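Local coordinates for protein oxygen-independent coproporphyrinogen III oxidase (Escherichia coli, PDB 1OLT) that catalyses the oxygen-independent oxidative decarboxylation of coproporphyrinogen III to protoporphyrinogen IX in heme biosynthesis, using S-adenosylmethionine and a [4Fe-4S] cluster, at residues I59-K64 and P115-K120; V146-I151 and L167-Q172; L108-G113 and I142-D147. One frame throughout, in Å; residues are numbered along the deposited sequence. Where two conformers were deposited one is given.

Overall arrangement
All three contacts are buried and lie on neighbouring parallel strands of one mixed sheet in the radical SAM core, and in the loops that leave them. Contact 3 pairs strands 105-112 and 140-146; contact 2 continues from the second of these to strand 166-172, and the two share Val146 and Asp147. Contact 1 lies on the other flank, where strand 53-62 runs beside 105-112 and Ile59 N probably bonds to Gly111 O. Their chemistry differs: contact 1 is apolar and aromatic beside a cluster-binding cysteine, contact 2 is thin backbone pairing ending at S-adenosylmethionine, and contact 3 combines regular pairing with a row of polar side chains ending at Glu145, which meets both S-adenosylmethionines.

Contact 1: I59-K64 and P115-K120. With SF4 (iron/sulfur cluster), chain B.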
loop_
_atom_site.group_PDB
_atom_site.type_symbol
_atom_site.label_atom_id
_atom_site.label_comp_id
_atom_site.label_asym_id
_atom_site.label_seq_id
_atom_site.Cartn_x
_atom_site.Cartn_y
_atom_site.Cartn_z
ATOM N N ILE A 59 7.294 -9.129 -6.784
ATOM C CA ILE A 59 7.971 -9.374 -8.040
ATOM C C ILE A 59 8.893 -8.165 -8.253
ATOM O O ILE A 59 8.407 -7.053 -8.522
ATOM C CB ILE A 59 6.979 -9.505 -9.228
ATOM C CG1 ILE A 59 5.921 -10.596 -9.084
ATOM C CG2 ILE A 59 7.770 -9.779 -10.528
ATOM C CD1 ILE A 59 6.462 -11.955 -8.903
ATOM N N PRO A 60 10.200 -8.311 -8.050
ATOM C CA PRO A 60 11.011 -7.108 -7.959
ATOM C C PRO A 60 11.462 -6.465 -9.264
ATOM O O PRO A 60 11.858 -5.303 -9.229
ATOM C CB PRO A 60 12.235 -7.579 -7.161
ATOM C CG PRO A 60 12.416 -9.068 -7.586
ATOM C CD PRO A 60 10.999 -9.529 -7.732
ATOM N N PHE A 61 11.351 -7.149 -10.390
ATOM C CA PHE A 61 12.003 -6.722 -11.586
ATOM C C PHE A 61 11.265 -5.588 -12.308
ATOM O O PHE A 61 10.028 -5.594 -12.405
ATOM C CB PHE A 61 12.239 -7.968 -12.503
ATOM C CG PHE A 61 12.992 -9.056 -11.844
ATOM C CD1 PHE A 61 14.282 -8.895 -11.491
ATOM C CD2 PHE A 61 12.350 -10.246 -11.530
ATOM C CE1 PHE A 61 14.961 -9.918 -10.813
ATOM C CE2 PHE A 61 13.020 -11.234 -10.871
ATOM C CZ PHE A 61 14.306 -11.087 -10.560
ATOM N N CYS A 62 12.047 -4.649 -12.833
ATOM C CA CYS A 62 11.555 -3.598 -13.716
ATOM C C CYS A 62 12.416 -3.515 -14.979
ATOM O O CYS A 62 13.602 -3.818 -14.961
ATOM C CB CYS A 62 11.533 -2.256 -13.002
ATOM S SG CYS A 62 10.596 -2.224 -11.476
ATOM N N HIS A 63 11.818 -3.050 -16.072
ATOM C CA HIS A 63 12.523 -2.916 -17.364
ATOM C C HIS A 63 13.551 -1.764 -17.351
ATOM O O HIS A 63 14.611 -1.864 -17.961
ATOM C CB HIS A 63 11.520 -2.674 -18.507
ATOM C CG HIS A 63 10.603 -3.832 -18.727
ATOM N ND1 HIS A 63 11.061 -5.115 -18.915
ATOM C CD2 HIS A 63 9.270 -3.883 -18.898
ATOM C CE1 HIS A 63 10.039 -5.928 -19.111
ATOM N NE2 HIS A 63 8.938 -5.212 -19.090
ATOM N N LYS A 64 13.216 -0.684 -16.620
ATOM C CA LYS A 64 13.894 0.593 -16.771
ATOM C C LYS A 64 13.918 1.407 -15.435
ATOM O O LYS A 64 13.000 1.267 -14.616
ATOM C CB LYS A 64 13.167 1.378 -17.876
ATOM C CG LYS A 64 13.993 2.553 -18.402
ATOM C CD LYS A 64 13.287 3.405 -19.504
ATOM C CE LYS A 64 12.941 2.595 -20.821
ATOM N NZ LYS A 64 12.234 3.546 -21.821
ATOM N N PRO A 115 5.137 -6.386 -11.514
ATOM C CA PRO A 115 4.588 -7.732 -11.743
ATOM C C PRO A 115 4.439 -8.136 -13.193
ATOM O O PRO A 115 4.679 -9.318 -13.465
ATOM C CB PRO A 115 3.231 -7.698 -11.024
ATOM C CG PRO A 115 3.481 -6.710 -9.883
ATOM C CD PRO A 115 4.385 -5.674 -10.472
ATOM N N THR A 116 4.077 -7.195 -14.059
ATOM C CA THR A 116 3.958 -7.443 -15.479
ATOM C C THR A 116 5.268 -7.497 -16.269
ATOM O O THR A 116 5.242 -7.601 -17.509
ATOM C CB THR A 116 2.934 -6.495 -16.135
ATOM O OG1 THR A 116 3.185 -5.103 -15.843
ATOM C CG2 THR A 116 1.607 -6.803 -15.603
ATOM N N TYR A 117 6.384 -7.443 -15.551
ATOM C CA TYR A 117 7.654 -7.881 -16.096
ATOM C C TYR A 117 7.579 -9.367 -16.510
ATOM O O TYR A 117 8.248 -9.801 -17.474
ATOM C CB TYR A 117 8.738 -7.715 -15.056
ATOM C CG TYR A 117 10.159 -7.925 -15.570
ATOM C CD1 TYR A 117 10.730 -9.225 -15.686
ATOM C CD2 TYR A 117 10.963 -6.825 -15.895
ATOM C CE1 TYR A 117 12.063 -9.386 -16.155
ATOM C CE2 TYR A 117 12.267 -6.982 -16.367
ATOM C CZ TYR A 117 12.819 -8.268 -16.493
ATOM O OH TYR A 117 14.108 -8.383 -16.939
ATOM N N LEU A 118 6.808 -10.142 -15.712
ATOM C CA LEU A 118 6.533 -11.527 -16.051
ATOM C C LEU A 118 5.762 -11.628 -17.372
ATOM O O LEU A 118 4.702 -11.026 -17.542
ATOM C CB LEU A 118 5.784 -12.217 -14.953
ATOM C CG LEU A 118 6.366 -12.185 -13.534
ATOM C CD1 LEU A 118 5.480 -13.010 -12.651
ATOM C CD2 LEU A 118 7.746 -12.718 -13.492
ATOM N N ASN A 119 6.261 -12.450 -18.280
ATOM C CA ASN A 119 5.561 -12.717 -19.498
ATOM C C ASN A 119 4.302 -13.634 -19.266
ATOM O O ASN A 119 4.053 -14.099 -18.149
ATOM C CB ASN A 119 6.592 -13.206 -20.579
ATOM C CG ASN A 119 7.154 -14.621 -20.298
ATOM O OD1 ASN A 119 6.480 -15.460 -19.665
ATOM N ND2 ASN A 119 8.334 -14.902 -20.825
ATOM N N LYS A 120 3.507 -13.898 -20.286
ATOM C CA LYS A 120 2.297 -14.722 -20.123
ATOM C C LYS A 120 2.533 -16.092 -19.540
ATOM O O LYS A 120 1.805 -16.552 -18.637
ATOM C CB LYS A 120 1.544 -14.836 -21.466
ATOM C CG LYS A 120 0.948 -13.494 -22.005
ATOM C CD LYS A 120 0.264 -13.759 -23.412
ATOM C CE LYS A 120 0.061 -12.482 -24.188
ATOM N NZ LYS A 120 -0.824 -12.655 -25.476
HETATM FE FE1 SF4 B . 9.910 -0.015 -11.339
HETATM FE FE2 SF4 B . 9.607 1.896 -9.516
HETATM FE FE3 SF4 B . 7.696 1.067 -11.004
HETATM FE FE4 SF4 B . 9.465 2.358 -11.913
HETATM S S1 SF4 B . 8.008 3.216 -10.361
HETATM S S2 SF4 B . 8.622 0.641 -13.044
HETATM S S3 SF4 B . 11.220 1.625 -11.018
HETATM S S4 SF4 B . 8.747 -0.039 -9.465
HETATM O O HOH W 1 5.998 -5.793 -19.473
#
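Tyr117 packs against Phe61 and His63 in a buried, largely aromatic contact between the end of strand 53-62 and the loop that leads from strand 105-112 to helix 120-133. The tyrosine buries more surface than any other residue of the contact. With CG anti to the backbone N (chi1 -171°), its ring is carried toward residues 61 to 63. Phe61 meets it with its beta carbon: CB sits 3.6 Å from the centroid of the Tyr117 ring and almost on its normal, a CH-pi contact over one face. The Phe61 ring leads away, lying oblique to Tyr117 with centroids 5.7 Å apart, and packs edge-to-face with Tyr85 of helix 80-96. His63 swings in from the side; its imidazole is tilted 27° from the tyrosine plane and slid so far that the rings barely overlap, the closest atoms being His63 ND1 and Tyr117 CE2 at 3.4 Å. A water links His63 NE2 to Thr116 O, donating to the carbonyl over 2.8 Å and meeting the imidazole edge in its plane. The hydroxyl of Tyr117 bonds to the carbonyl of Thr76, fixing the far end of this side chain. Earlier on the strand, Ile59 CB lies 3.9 Å from Pro115 CA, and the tips of Ile59 and Leu118 meet at CD1 to CD1, 4.0 Å; helices 80-96 and 120-133 complete this apolar patch. Cys62, between Phe61 and His63, points the other way, and its SG binds FE1 of the cluster at 2.3 Å. The aromatic group thus packs behind the strand that presents the first cysteine of the CX3CX2C motif, in which Cys62, Cys66 and Cys69 hold the [4Fe-4S] cluster of radical SAM enzymes.

Contact 2: V146-I151 and L167-Q172; sequences VDPREI and LSMGVQ. With SAM (S-adenosylmethionine), chain C.
Val146 N donates to Ser168 O over 2.7 Å, and a weak return bond runs from Gly170 N to Val146 O at 3.3 Å. Together they flank Met169, the residue paired with Val146 in parallel. Just beyond the pairing, Arg149 folds back on Asp147 within the loop: NE and NH2 both reach OD1, NE at 2.9 Å on the syn side and NH2 from above the carboxylate plane. Pro148, between them, is the centre of an inverse gamma turn. Arg184 supplies a long, weak ion pair to the same carboxylate oxygen, while Arg149 touches the iron-sulfur cluster. On the strand, Gln172 turns its amide to the ribose of S-adenosylmethionine, NE2 donating to O2' over 2.8 Å. Gly170 runs close by the methionine carboxylate, its CA 3.3 Å from OXT, where a beta carbon would collide. Packing is modest: the Pro148 ring crosses Met169, with Pro148 CB 4.0 Å from Met169 SD, and Pro148 CD lies 3.2 Å from Gly170 O. Leu194 of helix 188-200 touches both Pro148 and Met169. Adjacent parallel strands whose C-terminal ends and following loop line the cofactor pocket are characteristic of the radical SAM partial TIM barrel.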
loop_
_atom_site.group_PDB
_atom_site.type_symbol
_atom_site.label_atom_id
_atom_site.label_comp_id
_atom_site.label_asym_id
_atom_site.label_seq_id
_atom_site.Cartn_x
_atom_site.Cartn_y
_atom_site.Cartn_z
ATOM N N VAL A 146 0.683 -2.797 -12.625
ATOM C CA VAL A 146 0.988 -2.858 -14.053
ATOM C C VAL A 146 1.724 -1.593 -14.438
ATOM O O VAL A 146 1.241 -0.510 -14.181
ATOM C CB VAL A 146 -0.308 -2.938 -14.911
ATOM C CG1 VAL A 146 0.056 -2.966 -16.394
ATOM C CG2 VAL A 146 -1.102 -4.179 -14.569
ATOM N N ASP A 147 2.875 -1.735 -15.061
ATOM C CA ASP A 147 3.583 -0.603 -15.687
ATOM C C ASP A 147 3.081 -0.500 -17.152
ATOM O O ASP A 147 3.178 -1.471 -17.914
ATOM C CB ASP A 147 5.071 -0.945 -15.660
ATOM C CG ASP A 147 5.954 0.055 -16.392
ATOM O OD1 ASP A 147 5.565 1.224 -16.601
ATOM O OD2 ASP A 147 7.116 -0.284 -16.748
ATOM N N PRO A 148 2.553 0.647 -17.574
ATOM C CA PRO A 148 1.963 0.745 -18.924
ATOM C C PRO A 148 3.037 1.055 -20.028
ATOM O O PRO A 148 2.871 2.034 -20.849
ATOM C CB PRO A 148 1.022 1.905 -18.777
ATOM C CG PRO A 148 1.844 2.857 -17.817
ATOM C CD PRO A 148 2.417 1.887 -16.814
ATOM N N ARG A 149 4.129 0.329 -19.986
ATOM C CA ARG A 149 5.234 0.414 -20.949
ATOM C C ARG A 149 5.674 -1.004 -21.238
ATOM O O ARG A 149 5.529 -1.872 -20.394
ATOM C CB ARG A 149 6.400 1.169 -20.371
ATOM C CG ARG A 149 6.161 2.610 -20.196
ATOM C CD ARG A 149 7.317 3.313 -19.479
ATOM N NE ARG A 149 7.401 2.892 -18.070
ATOM C CZ ARG A 149 8.450 3.039 -17.294
ATOM N NH1 ARG A 149 9.534 3.668 -17.734
ATOM N NH2 ARG A 149 8.400 2.618 -16.026
ATOM N N GLU A 150 6.143 -1.232 -22.452
ATOM C CA GLU A 150 6.665 -2.563 -22.878
ATOM C C GLU A 150 5.692 -3.705 -22.526
ATOM O O GLU A 150 6.030 -4.758 -21.923
ATOM C CB GLU A 150 8.068 -2.738 -22.316
ATOM C CG GLU A 150 9.018 -1.656 -22.830
ATOM C CD GLU A 150 10.474 -1.847 -22.347
ATOM O OE1 GLU A 150 10.893 -2.998 -22.256
ATOM O OE2 GLU A 150 11.177 -0.844 -21.992
ATOM N N ILE A 151 4.446 -3.479 -22.856
ATOM C CA ILE A 151 3.425 -4.471 -22.572
ATOM C C ILE A 151 2.411 -4.397 -23.710
ATOM O O ILE A 151 2.150 -3.347 -24.204
ATOM C CB ILE A 151 2.774 -4.235 -21.154
ATOM C CG1 ILE A 151 1.925 -5.397 -20.717
ATOM C CG2 ILE A 151 1.945 -2.961 -21.057
ATOM C CD1 ILE A 151 1.338 -5.193 -19.340
ATOM N N LEU A 167 -6.745 -4.262 -10.924
ATOM C CA LEU A 167 -5.415 -3.781 -11.285
ATOM C C LEU A 167 -5.152 -2.333 -10.833
ATOM O O LEU A 167 -6.087 -1.526 -10.698
ATOM C CB LEU A 167 -5.156 -3.954 -12.788
ATOM C CG LEU A 167 -5.629 -3.026 -13.906
ATOM C CD1 LEU A 167 -4.983 -1.640 -13.993
ATOM C CD2 LEU A 167 -5.395 -3.779 -15.229
ATOM N N SER A 168 -3.867 -2.034 -10.688
ATOM C CA SER A 168 -3.325 -0.743 -10.361
ATOM C C SER A 168 -2.265 -0.452 -11.428
ATOM O O SER A 168 -1.487 -1.363 -11.830
ATOM C CB SER A 168 -2.725 -0.773 -8.979
ATOM O OG SER A 168 -2.238 0.504 -8.707
ATOM N N MET A 169 -2.249 0.781 -11.932
ATOM C CA MET A 169 -1.357 1.158 -12.987
ATOM C C MET A 169 -0.636 2.423 -12.592
ATOM O O MET A 169 -1.254 3.417 -12.230
ATOM C CB MET A 169 -2.165 1.358 -14.264
ATOM C CG MET A 169 -1.422 1.899 -15.471
ATOM S SD MET A 169 -2.522 2.186 -16.928
ATOM C CE MET A 169 -3.353 0.580 -16.943
ATOM N N GLY A 170 0.684 2.388 -12.678
ATOM C CA GLY A 170 1.476 3.567 -12.441
ATOM C C GLY A 170 1.382 4.539 -13.603
ATOM O O GLY A 170 1.583 4.155 -14.737
ATOM N N VAL A 171 1.127 5.798 -13.315
ATOM C CA VAL A 171 1.193 6.870 -14.331
ATOM C C VAL A 171 2.223 7.954 -13.947
ATOM O O VAL A 171 3.068 8.354 -14.752
ATOM C CB VAL A 171 -0.229 7.455 -14.576
ATOM C CG1 VAL A 171 -0.203 8.734 -15.392
ATOM C CG2 VAL A 171 -1.159 6.382 -15.244
ATOM N N GLN A 172 2.180 8.359 -12.685
ATOM C CA GLN A 172 3.047 9.339 -12.084
ATOM C C GLN A 172 2.739 10.755 -12.525
ATOM O O GLN A 172 2.359 11.591 -11.677
ATOM C CB GLN A 172 4.547 8.983 -12.211
ATOM C CG GLN A 172 4.843 7.484 -12.263
ATOM C CD GLN A 172 4.277 6.658 -11.146
ATOM O OE1 GLN A 172 4.449 5.452 -11.151
ATOM N NE2 GLN A 172 3.644 7.272 -10.195
HETATM N N SAM C . 6.101 -0.897 -11.317
HETATM C CA SAM C . 4.796 -0.393 -11.722
HETATM C C SAM C . 4.813 1.048 -12.246
HETATM O O SAM C . 5.803 1.804 -11.952
HETATM O OXT SAM C . 3.888 1.335 -12.978
HETATM C CB SAM C . 3.906 -0.452 -10.465
HETATM C CG SAM C . 3.864 0.677 -9.471
HETATM S SD SAM C . 5.309 0.887 -8.463
HETATM C CE SAM C . 5.590 -0.723 -7.713
HETATM C "C5'" SAM C . 4.554 1.573 -6.890
HETATM C "C4'" SAM C . 4.283 3.115 -6.774
HETATM O "O4'" SAM C . 5.094 3.775 -5.811
HETATM C "C3'" SAM C . 4.589 3.881 -8.040
HETATM O "O3'" SAM C . 3.628 3.683 -9.083
HETATM C "C2'" SAM C . 4.753 5.325 -7.548
HETATM O "O2'" SAM C . 3.526 6.045 -7.661
HETATM C "C1'" SAM C . 5.085 5.159 -6.086
HETATM N N9 SAM C . 6.385 5.682 -5.717
HETATM C C8 SAM C . 7.580 5.072 -6.000
HETATM N N7 SAM C . 8.569 5.802 -5.494
HETATM C C5 SAM C . 8.005 6.880 -4.861
HETATM C C6 SAM C . 8.548 7.966 -4.153
HETATM N N6 SAM C . 9.856 8.120 -3.951
HETATM N N1 SAM C . 7.684 8.892 -3.640
HETATM C C2 SAM C . 6.304 8.753 -3.832
HETATM N N3 SAM C . 5.775 7.704 -4.504
HETATM C C4 SAM C . 6.627 6.793 -5.017
#

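Contact 3: L108-G113 and I142-D147. With SAM (S-adenosylmethionine), chain C; SAM (S-adenosylmethionine), chain D; SF4 (iron/sulfur cluster), chain B.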
loop_
_atom_site.group_PDB
_atom_site.type_symbol
_atom_site.label_atom_id
_atom_site.label_comp_id
_atom_site.label_asym_id
_atom_site.label_seq_id
_atom_site.Cartn_x
_atom_site.Cartn_y
_atom_site.Cartn_z
ATOM N N LEU A 108 -5.337 -12.084 -3.047
ATOM C CA LEU A 108 -3.982 -12.225 -3.564
ATOM C C LEU A 108 -3.649 -10.936 -4.282
ATOM O O LEU A 108 -4.444 -10.457 -5.091
ATOM C CB LEU A 108 -3.904 -13.382 -4.570
ATOM C CG LEU A 108 -2.666 -13.478 -5.461
ATOM C CD1 LEU A 108 -1.464 -13.734 -4.629
ATOM C CD2 LEU A 108 -2.877 -14.543 -6.493
ATOM N N HIS A 109 -2.446 -10.420 -4.030
ATOM C CA HIS A 109 -1.931 -9.304 -4.740
ATOM C C HIS A 109 -0.456 -9.522 -5.099
ATOM O O HIS A 109 0.325 -10.050 -4.295
ATOM C CB HIS A 109 -2.016 -8.077 -3.908
ATOM C CG HIS A 109 -1.516 -6.849 -4.596
ATOM N ND1 HIS A 109 -2.340 -5.995 -5.243
ATOM C CD2 HIS A 109 -0.273 -6.361 -4.765
ATOM C CE1 HIS A 109 -1.642 -4.981 -5.739
ATOM N NE2 HIS A 109 -0.387 -5.166 -5.443
ATOM N N TRP A 110 -0.118 -9.116 -6.305
ATOM C CA TRP A 110 1.244 -9.077 -6.744
ATOM C C TRP A 110 1.648 -7.594 -6.817
ATOM O O TRP A 110 1.040 -6.813 -7.522
ATOM C CB TRP A 110 1.418 -9.700 -8.125
ATOM C CG TRP A 110 1.140 -11.215 -8.214
ATOM C CD1 TRP A 110 0.737 -12.054 -7.209
ATOM C CD2 TRP A 110 1.214 -12.026 -9.394
ATOM N NE1 TRP A 110 0.530 -13.318 -7.685
ATOM C CE2 TRP A 110 0.827 -13.345 -9.027
ATOM C CE3 TRP A 110 1.571 -11.790 -10.716
ATOM C CZ2 TRP A 110 0.771 -14.393 -9.944
ATOM C CZ3 TRP A 110 1.505 -12.864 -11.639
ATOM C CH2 TRP A 110 1.132 -14.121 -11.247
ATOM N N GLY A 111 2.750 -7.289 -6.156
ATOM C CA GLY A 111 3.316 -5.978 -6.107
ATOM C C GLY A 111 4.781 -6.029 -6.532
ATOM O O GLY A 111 5.323 -7.086 -6.891
ATOM N N GLY A 112 5.448 -4.909 -6.405
ATOM C CA GLY A 112 6.857 -4.865 -6.790
ATOM C C GLY A 112 7.450 -3.470 -6.684
ATOM O O GLY A 112 7.077 -2.720 -5.751
ATOM N N GLY A 113 8.356 -3.081 -7.614
ATOM C CA GLY A 113 8.697 -3.783 -8.787
ATOM C C GLY A 113 7.568 -3.775 -9.748
ATOM O O GLY A 113 6.547 -3.131 -9.525
ATOM N N ILE A 142 -8.257 -10.682 -6.547
ATOM C CA ILE A 142 -6.946 -11.055 -7.155
ATOM C C ILE A 142 -6.430 -9.854 -7.989
ATOM O O ILE A 142 -7.019 -9.491 -9.025
ATOM C CB ILE A 142 -7.128 -12.329 -8.020
ATOM C CG1 ILE A 142 -7.595 -13.496 -7.138
ATOM C CG2 ILE A 142 -5.836 -12.728 -8.706
ATOM C CD1 ILE A 142 -7.942 -14.694 -7.895
ATOM N N SER A 143 -5.406 -9.191 -7.478
ATOM C CA SER A 143 -4.960 -7.910 -7.994
ATOM C C SER A 143 -3.481 -7.902 -8.360
ATOM O O SER A 143 -2.678 -8.699 -7.869
ATOM C CB SER A 143 -5.204 -6.768 -6.995
ATOM O OG SER A 143 -4.664 -7.010 -5.734
ATOM N N ILE A 144 -3.143 -6.974 -9.225
ATOM C CA ILE A 144 -1.785 -6.880 -9.726
ATOM C C ILE A 144 -1.527 -5.419 -10.107
ATOM O O ILE A 144 -2.448 -4.689 -10.517
ATOM C CB ILE A 144 -1.623 -7.793 -10.967
ATOM C CG1 ILE A 144 -0.185 -7.828 -11.508
ATOM C CG2 ILE A 144 -2.565 -7.370 -12.091
ATOM C CD1 ILE A 144 0.056 -8.851 -12.573
ATOM N N GLU A 145 -0.267 -5.025 -9.989
ATOM C CA GLU A 145 0.219 -3.738 -10.462
ATOM C C GLU A 145 0.877 -3.829 -11.809
ATOM O O GLU A 145 1.565 -4.801 -12.117
ATOM C CB GLU A 145 1.176 -3.160 -9.434
ATOM C CG GLU A 145 0.573 -3.173 -8.020
ATOM C CD GLU A 145 1.357 -2.431 -6.995
ATOM O OE1 GLU A 145 1.743 -1.253 -7.300
ATOM O OE2 GLU A 145 1.568 -3.018 -5.874
ATOM N N VAL A 146 0.683 -2.797 -12.625
ATOM C CA VAL A 146 0.988 -2.858 -14.053
ATOM C C VAL A 146 1.724 -1.593 -14.438
ATOM O O VAL A 146 1.241 -0.510 -14.181
ATOM C CB VAL A 146 -0.308 -2.938 -14.911
ATOM C CG1 VAL A 146 0.056 -2.966 -16.394
ATOM C CG2 VAL A 146 -1.102 -4.179 -14.569
ATOM N N ASP A 147 2.875 -1.735 -15.061
ATOM C CA ASP A 147 3.583 -0.603 -15.687
ATOM C C ASP A 147 3.081 -0.500 -17.152
ATOM O O ASP A 147 3.178 -1.471 -17.914
ATOM C CB ASP A 147 5.071 -0.945 -15.660
ATOM C CG ASP A 147 5.954 0.055 -16.392
ATOM O OD1 ASP A 147 5.565 1.224 -16.601
ATOM O OD2 ASP A 147 7.116 -0.284 -16.748
HETATM N N SAM C . 6.101 -0.897 -11.317
HETATM C CA SAM C . 4.796 -0.393 -11.722
HETATM C C SAM C . 4.813 1.048 -12.246
HETATM O O SAM C . 5.803 1.804 -11.952
HETATM O OXT SAM C . 3.888 1.335 -12.978
HETATM C CB SAM C . 3.906 -0.452 -10.465
HETATM C CG SAM C . 3.864 0.677 -9.471
HETATM S SD SAM C . 5.309 0.887 -8.463
HETATM C CE SAM C . 5.590 -0.723 -7.713
HETATM C "C5'" SAM C . 4.554 1.573 -6.890
HETATM C "C4'" SAM C . 4.283 3.115 -6.774
HETATM O "O4'" SAM C . 5.094 3.775 -5.811
HETATM C "C3'" SAM C . 4.589 3.881 -8.040
HETATM O "O3'" SAM C . 3.628 3.683 -9.083
HETATM C "C2'" SAM C . 4.753 5.325 -7.548
HETATM O "O2'" SAM C . 3.526 6.045 -7.661
HETATM C "C1'" SAM C . 5.085 5.159 -6.086
HETATM N N9 SAM C . 6.385 5.682 -5.717
HETATM C C8 SAM C . 7.580 5.072 -6.000
HETATM N N7 SAM C . 8.569 5.802 -5.494
HETATM C C5 SAM C . 8.005 6.880 -4.861
HETATM C C6 SAM C . 8.548 7.966 -4.153
HETATM N N6 SAM C . 9.856 8.120 -3.951
HETATM N N1 SAM C . 7.684 8.892 -3.640
HETATM C C2 SAM C . 6.304 8.753 -3.832
HETATM N N3 SAM C . 5.775 7.704 -4.504
HETATM C C4 SAM C . 6.627 6.793 -5.017
HETATM N N SAM D . 5.576 2.205 -0.767
HETATM C CA SAM D . 5.250 3.299 -1.701
HETATM C C SAM D . 5.678 4.673 -1.144
HETATM O O SAM D . 6.467 5.439 -1.731
HETATM O OXT SAM D . 5.278 5.119 -0.047
HETATM C CB SAM D . 3.739 3.271 -2.055
HETATM C CG SAM D . 3.258 2.038 -2.884
HETATM S SD SAM D . 2.266 0.825 -1.949
HETATM C CE SAM D . 0.560 1.309 -2.396
HETATM C "C5'" SAM D . 2.336 -0.817 -2.758
HETATM C "C4'" SAM D . 3.746 -1.385 -2.763
HETATM O "O4'" SAM D . 4.077 -1.651 -1.409
HETATM C "C3'" SAM D . 3.891 -2.729 -3.483
HETATM O "O3'" SAM D . 3.926 -2.568 -4.890
HETATM C "C2'" SAM D . 5.137 -3.239 -2.814
HETATM O "O2'" SAM D . 6.259 -2.555 -3.303
HETATM C "C1'" SAM D . 4.903 -2.829 -1.349
HETATM N N9 SAM D . 4.196 -3.845 -0.589
HETATM C C8 SAM D . 2.862 -4.045 -0.523
HETATM N N7 SAM D . 2.621 -5.140 0.301
HETATM C C5 SAM D . 3.769 -5.597 0.728
HETATM C C6 SAM D . 4.101 -6.647 1.539
HETATM N N6 SAM D . 3.210 -7.429 2.125
HETATM N N1 SAM D . 5.415 -6.857 1.759
HETATM C C2 SAM D . 6.360 -6.079 1.208
HETATM N N3 SAM D . 6.053 -5.063 0.390
HETATM C C4 SAM D . 4.769 -4.823 0.164
HETATM FE FE1 SF4 B . 9.910 -0.015 -11.339
HETATM FE FE2 SF4 B . 9.607 1.896 -9.516
HETATM FE FE3 SF4 B . 7.696 1.067 -11.004
HETATM FE FE4 SF4 B . 9.465 2.358 -11.913
HETATM S S1 SF4 B . 8.008 3.216 -10.361
HETATM S S2 SF4 B . 8.622 0.641 -13.044
HETATM S S3 SF4 B . 11.220 1.625 -11.018
HETATM S S4 SF4 B . 8.747 -0.039 -9.465
HETATM O O HOH W 2 -6.261 -8.218 -3.999
#
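Leu108 O accepts the backbone N of Ser143 at 2.9 Å, continuing a parallel pairing; on the face shared with Trp110 and Ile144 the Leu108 and Ile142 side chains meet, CD2 near CG2. His109 comes next, on the opposite face. Its CG lies anti to the backbone N (chi1 -179°), which lays the ring along the neighbouring strand, where both nitrogens are used at its edge: ND1 lies 2.6 Å from Ser143 OG, a hydrogen bond in which either atom could donate, and NE2 donates to Glu145 OE2 over 2.9 Å, almost straight (166°). The carboxylate is met on its anti side, somewhat out of its plane, with that plane 53° from the ring's. Losing the imidazole to an alanine here is likely to leave Ser143 and Glu145 without their shared partner and the carboxylate less firmly held. Trp110 N bonds to Ser143 O, and Trp110 O takes a weak bond from Glu145 N; Trp110 CE3 lies on Ile144 CD1 at 3.8 Å, with helix 120-133 packed against the indole. At Gly111 a beta carbon would crowd Glu145 OE2 and clash with the ribose O3' of one S-adenosylmethionine. Gly112 holds that ribose, N donating to O3' and O accepting from O2' at 2.6 Å. A cis peptide leads into Gly113, whose O is 2.9 Å from the amino N of the other, iron-bound S-adenosylmethionine. The O3' held by Gly112 also donates to Glu145 OE2 over 2.6 Å, so one oxygen receives both the ribose and His109, consistent with the histidine as a second-shell residue positioning Glu145 for cofactor binding.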